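Long-range contact in conserved hypothetical protein (Agrobacterium tumefaciens, PDB 2FEX), which is of unknown function but belongs to the DJ-1/PfpI family, whose members include stress-response proteins and enzymes: residues T2-E16 / D63-K77. Residues are numbered along the deposited sequence; the frame is centred on the assembly and turned at random.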
# COMPACT_ATOMS: atom_id res chain seq x y z
N THR A 2 -21.98 3.55 -0.32
CA THR A 2 -21.01 4.35 -1.03
C THR A 2 -20.16 3.37 -1.82
O THR A 2 -19.79 2.32 -1.30
CB THR A 2 -20.10 5.14 -0.05
OG1 THR A 2 -20.91 6.08 0.69
CG2 THR A 2 -19.04 5.87 -0.77
N ARG A 3 -19.85 3.72 -3.07
CA ARG A 3 -19.02 2.87 -3.92
C ARG A 3 -17.92 3.71 -4.55
O ARG A 3 -18.19 4.82 -5.04
CB ARG A 3 -19.84 2.25 -5.06
CG ARG A 3 -20.88 1.20 -4.68
CD ARG A 3 -21.57 0.69 -5.99
NE ARG A 3 -21.02 -0.57 -6.50
CZ ARG A 3 -21.02 -0.96 -7.78
NH1 ARG A 3 -21.52 -0.17 -8.74
NH2 ARG A 3 -20.51 -2.14 -8.10
N ILE A 4 -16.69 3.19 -4.54
CA ILE A 4 -15.57 3.96 -5.04
C ILE A 4 -14.94 3.10 -6.11
O ILE A 4 -14.64 1.92 -5.84
CB ILE A 4 -14.52 4.22 -3.93
CG1 ILE A 4 -15.14 5.12 -2.79
CG2 ILE A 4 -13.20 4.84 -4.52
CD1 ILE A 4 -14.12 5.38 -1.60
N ALA A 5 -14.68 3.67 -7.28
CA ALA A 5 -13.94 2.97 -8.33
C ALA A 5 -12.47 3.37 -8.21
O ALA A 5 -12.12 4.58 -8.11
CB ALA A 5 -14.45 3.41 -9.71
N ILE A 6 -11.61 2.36 -8.28
CA ILE A 6 -10.17 2.61 -8.23
C ILE A 6 -9.62 2.15 -9.58
O ILE A 6 -9.72 0.97 -9.97
CB ILE A 6 -9.48 1.85 -7.06
CG1 ILE A 6 -10.07 2.47 -5.75
CG2 ILE A 6 -7.94 2.03 -7.21
CD1 ILE A 6 -9.42 1.89 -4.51
N ALA A 7 -9.08 3.12 -10.33
CA ALA A 7 -8.66 2.85 -11.71
C ALA A 7 -7.18 2.45 -11.71
O ALA A 7 -6.28 3.31 -11.74
CB ALA A 7 -8.87 4.14 -12.60
N LEU A 8 -6.96 1.13 -11.68
CA LEU A 8 -5.60 0.56 -11.76
C LEU A 8 -5.07 0.59 -13.18
O LEU A 8 -5.81 0.86 -14.16
CB LEU A 8 -5.65 -0.92 -11.29
CG LEU A 8 -6.19 -1.14 -9.85
CD1 LEU A 8 -6.26 -2.68 -9.53
CD2 LEU A 8 -5.35 -0.34 -8.74
N ALA A 9 -3.79 0.27 -13.28
CA ALA A 9 -3.13 0.16 -14.59
C ALA A 9 -1.90 -0.63 -14.36
O ALA A 9 -1.44 -0.83 -13.19
CB ALA A 9 -2.80 1.56 -15.11
N GLN A 10 -1.30 -1.06 -15.46
CA GLN A 10 0.00 -1.72 -15.39
C GLN A 10 0.98 -0.81 -14.63
O GLN A 10 1.00 0.41 -14.87
CB GLN A 10 0.51 -1.99 -16.81
CG GLN A 10 -0.29 -3.09 -17.51
CD GLN A 10 -0.03 -4.51 -16.97
OE1 GLN A 10 0.71 -4.73 -15.99
NE2 GLN A 10 -0.59 -5.50 -17.69
N ASP A 11 1.75 -1.42 -13.73
CA ASP A 11 2.80 -0.71 -12.97
C ASP A 11 2.18 0.35 -12.06
O ASP A 11 2.82 1.34 -11.73
CB ASP A 11 3.82 -0.05 -13.94
CG ASP A 11 4.60 -1.08 -14.72
OD1 ASP A 11 5.07 -2.05 -14.11
OD2 ASP A 11 4.69 -0.88 -15.92
N PHE A 12 0.97 0.09 -11.54
CA PHE A 12 0.41 1.05 -10.55
C PHE A 12 1.23 1.04 -9.26
O PHE A 12 1.85 0.01 -8.89
CB PHE A 12 -1.09 0.81 -10.25
CG PHE A 12 -1.40 -0.41 -9.40
CD1 PHE A 12 -1.53 -0.27 -7.97
CD2 PHE A 12 -1.66 -1.66 -10.01
CE1 PHE A 12 -1.90 -1.42 -7.14
CE2 PHE A 12 -2.03 -2.80 -9.22
CZ PHE A 12 -2.12 -2.65 -7.79
N ALA A 13 1.24 2.21 -8.59
CA ALA A 13 2.03 2.38 -7.36
C ALA A 13 1.27 1.72 -6.20
O ALA A 13 0.24 2.21 -5.74
CB ALA A 13 2.25 3.90 -7.09
N ASP A 14 1.79 0.59 -5.72
CA ASP A 14 1.05 -0.22 -4.71
C ASP A 14 0.65 0.59 -3.50
O ASP A 14 -0.42 0.36 -2.92
CB ASP A 14 1.89 -1.38 -4.17
CG ASP A 14 2.43 -2.29 -5.28
OD1 ASP A 14 2.27 -3.55 -5.13
OD2 ASP A 14 3.04 -1.79 -6.24
N TRP A 15 1.52 1.53 -3.07
CA TRP A 15 1.28 2.21 -1.78
C TRP A 15 0.24 3.35 -1.91
O TRP A 15 -0.14 3.95 -0.89
CB TRP A 15 2.58 2.81 -1.24
CG TRP A 15 3.11 3.96 -2.03
CD1 TRP A 15 2.88 5.30 -1.77
CD2 TRP A 15 4.00 3.90 -3.13
NE1 TRP A 15 3.55 6.08 -2.72
CE2 TRP A 15 4.24 5.25 -3.56
CE3 TRP A 15 4.59 2.85 -3.85
CZ2 TRP A 15 5.05 5.55 -4.67
CZ3 TRP A 15 5.40 3.16 -4.97
CH2 TRP A 15 5.65 4.50 -5.33
N GLU A 16 -0.23 3.67 -3.13
CA GLU A 16 -1.00 4.88 -3.31
C GLU A 16 -2.50 4.72 -3.05
O GLU A 16 -3.11 5.63 -2.49
CB GLU A 16 -0.68 5.51 -4.70
CG GLU A 16 0.78 6.03 -4.63
CD GLU A 16 1.32 6.74 -5.87
OE1 GLU A 16 0.60 6.84 -6.85
OE2 GLU A 16 2.50 7.22 -5.81
N ASP A 63 -23.84 4.96 -10.55
CA ASP A 63 -23.74 3.93 -9.55
C ASP A 63 -22.47 4.07 -8.66
O ASP A 63 -22.29 3.35 -7.69
CB ASP A 63 -23.72 2.60 -10.33
CG ASP A 63 -24.91 2.45 -11.28
OD1 ASP A 63 -26.01 2.99 -10.97
OD2 ASP A 63 -24.74 1.83 -12.36
N ILE A 64 -21.58 4.98 -9.03
CA ILE A 64 -20.26 5.05 -8.37
C ILE A 64 -20.05 6.48 -7.88
O ILE A 64 -20.17 7.41 -8.65
CB ILE A 64 -19.16 4.62 -9.32
CG1 ILE A 64 -19.38 3.13 -9.76
CG2 ILE A 64 -17.74 4.94 -8.70
CD1 ILE A 64 -18.41 2.70 -10.84
N ASP A 65 -19.78 6.61 -6.59
CA ASP A 65 -19.66 7.90 -5.92
C ASP A 65 -18.32 8.66 -6.17
O ASP A 65 -18.26 9.88 -6.02
CB ASP A 65 -19.86 7.70 -4.42
CG ASP A 65 -21.23 7.13 -4.13
OD1 ASP A 65 -22.20 7.92 -4.19
OD2 ASP A 65 -21.36 5.89 -3.95
N ALA A 66 -17.26 7.93 -6.49
CA ALA A 66 -15.93 8.54 -6.60
C ALA A 66 -15.07 7.72 -7.53
O ALA A 66 -15.21 6.49 -7.58
CB ALA A 66 -15.29 8.65 -5.20
N LEU A 67 -14.20 8.41 -8.26
CA LEU A 67 -13.21 7.78 -9.14
C LEU A 67 -11.84 8.15 -8.60
O LEU A 67 -11.47 9.33 -8.49
CB LEU A 67 -13.36 8.35 -10.54
CG LEU A 67 -12.27 7.97 -11.53
CD1 LEU A 67 -12.38 6.43 -11.78
CD2 LEU A 67 -12.44 8.76 -12.85
N VAL A 68 -11.06 7.13 -8.24
CA VAL A 68 -9.75 7.35 -7.58
C VAL A 68 -8.70 6.73 -8.47
O VAL A 68 -8.81 5.55 -8.84
CB VAL A 68 -9.71 6.67 -6.19
CG1 VAL A 68 -8.30 6.76 -5.59
CG2 VAL A 68 -10.75 7.35 -5.27
N ILE A 69 -7.72 7.55 -8.86
CA ILE A 69 -6.71 7.12 -9.84
C ILE A 69 -5.31 7.11 -9.19
O ILE A 69 -4.74 8.18 -8.95
CB ILE A 69 -6.75 7.99 -11.12
CG1 ILE A 69 -8.18 8.17 -11.62
CG2 ILE A 69 -5.83 7.39 -12.17
CD1 ILE A 69 -8.24 9.17 -12.79
N PRO A 70 -4.76 5.91 -8.86
CA PRO A 70 -3.39 5.89 -8.32
C PRO A 70 -2.36 6.19 -9.43
O PRO A 70 -2.62 5.97 -10.66
CB PRO A 70 -3.16 4.42 -7.86
CG PRO A 70 -4.18 3.62 -8.78
CD PRO A 70 -5.40 4.58 -8.93
N GLY A 71 -1.18 6.65 -9.03
CA GLY A 71 -0.09 6.79 -9.98
C GLY A 71 0.62 5.49 -10.25
O GLY A 71 0.06 4.39 -10.01
N GLY A 72 1.86 5.60 -10.78
CA GLY A 72 2.55 4.38 -11.22
C GLY A 72 3.33 4.72 -12.47
O GLY A 72 3.45 5.92 -12.81
N LEU A 73 3.86 3.70 -13.13
CA LEU A 73 4.91 4.00 -14.16
C LEU A 73 4.38 4.10 -15.58
O LEU A 73 5.16 4.33 -16.54
CB LEU A 73 5.95 2.89 -14.15
CG LEU A 73 6.66 2.72 -12.81
CD1 LEU A 73 7.66 1.55 -12.89
CD2 LEU A 73 7.36 3.99 -12.29
N SER A 74 3.09 3.86 -15.78
CA SER A 74 2.59 3.85 -17.19
C SER A 74 2.83 5.17 -17.92
O SER A 74 3.22 5.18 -19.09
CB SER A 74 1.09 3.43 -17.30
OG SER A 74 0.27 4.33 -16.57
N TRP A 75 2.63 6.27 -17.20
CA TRP A 75 2.89 7.61 -17.84
C TRP A 75 4.33 7.75 -18.34
O TRP A 75 4.54 8.05 -19.53
CB TRP A 75 2.43 8.73 -16.90
CG TRP A 75 0.92 8.64 -16.71
CD1 TRP A 75 -0.07 9.21 -17.49
CD2 TRP A 75 0.27 7.91 -15.69
NE1 TRP A 75 -1.30 8.83 -17.03
CE2 TRP A 75 -1.14 8.05 -15.91
CE3 TRP A 75 0.72 7.13 -14.61
CZ2 TRP A 75 -2.10 7.44 -15.04
CZ3 TRP A 75 -0.22 6.49 -13.78
CH2 TRP A 75 -1.61 6.64 -14.00
N GLU A 76 5.31 7.46 -17.47
CA GLU A 76 6.70 7.65 -17.86
C GLU A 76 7.11 6.65 -18.93
O GLU A 76 8.01 6.93 -19.72
CB GLU A 76 7.64 7.59 -16.69
CG GLU A 76 7.64 6.36 -15.91
CD GLU A 76 8.25 6.63 -14.54
OE1 GLU A 76 7.54 7.24 -13.66
OE2 GLU A 76 9.43 6.25 -14.39
N LYS A 77 6.43 5.50 -18.94
CA LYS A 77 6.72 4.45 -19.93
C LYS A 77 6.03 4.70 -21.28
O LYS A 77 6.29 3.98 -22.27
CB LYS A 77 6.34 3.07 -19.38
CG LYS A 77 7.31 2.57 -18.29
CD LYS A 77 6.74 1.30 -17.58
CE LYS A 77 7.70 0.76 -16.53
NZ LYS A 77 9.11 0.74 -17.02
O HOH W 1 -3.96 4.39 -12.54
O HOH W 2 0.69 3.09 -14.15
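Strands 3-7 and 66-69 are parallel neighbours in the central sheet of the DJ-1/PfpI domain, their segment axes 4.8 Å apart. Ala5 carries the pairing: its N donates to Ala66 O (2.9 Å) and its O accepts from Val68 N (2.8 Å), before Ala7 N donates to Val68 O. At the start, Asp65 turns its carboxylate back to the other strand, where OD2 accepts the N-H of Arg3 on its anti lone pair (2.8 Å, N-H...O 160°), while Asp65 N returns a bond to Arg3 O. On one face Ile4 CG2 meets Val68 CG2 at 3.6 Å; on the other, Ala5 CB lies against Ile64 CG2, and helix 84-92 covers Ile64 and Leu67. Past the strands, the Pro70 ring packs by CD on Ala7 O (3.2 Å), and a water lies between Ala7 O and Pro70 O, close enough to bond with either. Ala13 N donates to Gly71 O and Leu73 N to Asp11 O. Glu16, extended beyond CG (chi2 -178°), brings OE1 to Gly71 N (2.8 Å), a bent bond with 132° at the hydrogen. Its side chain also touches Cys101, in a probable nucleophile elbow. A glutamate beside that cysteine is characteristic of the DJ-1 superfamily site.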